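Local coordinates for protein bradavidin 2 (Bradyrhizobium japonicum, PDB 4GGT) that binds biotin, as a member of the avidin family built on an eight-stranded antiparallel beta barrel, at residues S28-S31 / G32-Q35. Residues are numbered along the deposited sequence; the frame is centred on the assembly and turned at random.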
loop_
_atom_site.group_PDB
_atom_site.type_symbol
_atom_site.label_atom_id
_atom_site.label_comp_id
_atom_site.label_asym_id
_atom_site.label_seq_id
_atom_site.Cartn_x
_atom_site.Cartn_y
_atom_site.Cartn_z
ATOM N N SER A 28 6.981 8.457 8.556
ATOM C CA SER A 28 8.425 8.594 8.539
ATOM C C SER A 28 9.018 7.580 7.579
ATOM O O SER A 28 8.366 6.584 7.212
ATOM C CB SER A 28 9.043 8.445 9.946
ATOM O OG SER A 28 8.788 7.178 10.510
ATOM N N ALA A 29 10.244 7.863 7.139
ATOM C CA ALA A 29 10.969 6.954 6.264
ATOM C C ALA A 29 12.462 7.068 6.523
ATOM O O ALA A 29 13.275 7.013 5.587
ATOM C CB ALA A 29 10.664 7.254 4.826
ATOM N N ASN A 30 12.805 7.217 7.798
ATOM C CA ASN A 30 14.190 7.451 8.196
ATOM C C ASN A 30 14.995 6.156 8.273
ATOM O O ASN A 30 14.498 5.098 8.729
ATOM C CB ASN A 30 14.265 8.243 9.499
ATOM C CG ASN A 30 13.951 7.401 10.706
ATOM O OD1 ASN A 30 14.762 7.306 11.632
ATOM N ND2 ASN A 30 12.788 6.756 10.698
ATOM N N SER A 31 16.236 6.258 7.799
ATOM C CA SER A 31 17.082 5.103 7.513
ATOM C C SER A 31 16.336 4.106 6.614
ATOM O O SER A 31 16.417 2.892 6.805
ATOM C CB SER A 31 17.608 4.463 8.810
ATOM O OG SER A 31 18.386 5.404 9.555
ATOM N N GLY A 32 15.575 4.656 5.666
ATOM C CA GLY A 32 14.922 3.890 4.602
ATOM C C GLY A 32 13.961 2.806 5.053
ATOM O O GLY A 32 13.712 1.841 4.327
ATOM N N THR A 33 13.457 2.936 6.273
ATOM C CA THR A 33 12.396 2.048 6.737
ATOM C C THR A 33 11.115 2.849 6.666
ATOM O O THR A 33 11.039 3.946 7.231
ATOM C CB THR A 33 12.629 1.603 8.176
ATOM O OG1 THR A 33 12.947 2.760 8.953
ATOM C CG2 THR A 33 13.793 0.636 8.246
ATOM N N ILE A 34 10.101 2.342 5.976
ATOM C CA ILE A 34 8.894 3.160 5.895
ATOM C C ILE A 34 7.894 2.806 6.994
ATOM O O ILE A 34 7.593 1.632 7.217
ATOM C CB ILE A 34 8.279 3.334 4.435
ATOM C CG1 ILE A 34 6.820 2.890 4.340
ATOM C CG2 ILE A 34 9.188 2.838 3.311
ATOM C CD1 ILE A 34 5.882 3.972 4.688
ATOM N N GLN A 35 7.446 3.836 7.711
ATOM C CA GLN A 35 6.383 3.698 8.715
ATOM C C GLN A 35 5.172 4.407 8.140
ATOM O O GLN A 35 5.178 5.643 7.965
ATOM C CB GLN A 35 6.793 4.374 10.002
ATOM C CG GLN A 35 5.851 4.147 11.151
ATOM C CD GLN A 35 6.171 5.014 12.358
ATOM O OE1 GLN A 35 6.977 5.973 12.291
ATOM N NE2 GLN A 35 5.546 4.681 13.482
HETATM O O HOH W 1 10.625 5.521 9.613
#
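Ser28 and Gln35 face each other as an antiparallel hydrogen-bonded pair, with Gln35 N to Ser28 O at 2.9 Å and a weak return bond from Ser28 N to Gln35 O. Beyond it the chain reverses through a hairpin turn. Ala29 CA directs a CA-H...O contact at Thr33 O, 3.2 Å away. Ser31 and Gly32 take left-handed backbone angles (phi 52° and 59°), close to a type I' turn, closed by a weak bond from Thr33 N to Asn30 O. Gly32 N bonds weakly to Ala29 O. On one face of the sheet Ser28 OG donates to Gln35 OE1 at 2.8 Å, in the carbonyl plane and on a lone pair. Gln35 reaches it with CG anti to the backbone N (chi1 -173°) and an extended chain. A water donates to Ser28 OG (2.6 Å) and Thr33 O (2.9 Å) and accepts a weak bond from Asn30 ND2. Replacing Ser28 by an alanine removes OG, which would probably leave Gln35 OE1 without this donor, its amide freer to turn, and the water one partner short. Thr33 OG1 is a second donor to Asn30 O, at 2.8 Å and nearly in line with the carbonyl. The turn links barrel strands 23-28 and 33-39, away from the biotin-site residues. Ile34 packs on Ile26 and Leu10, while Gly32 and Ile34 make backbone bonds to Val58 and Gly56 of strand 51-59.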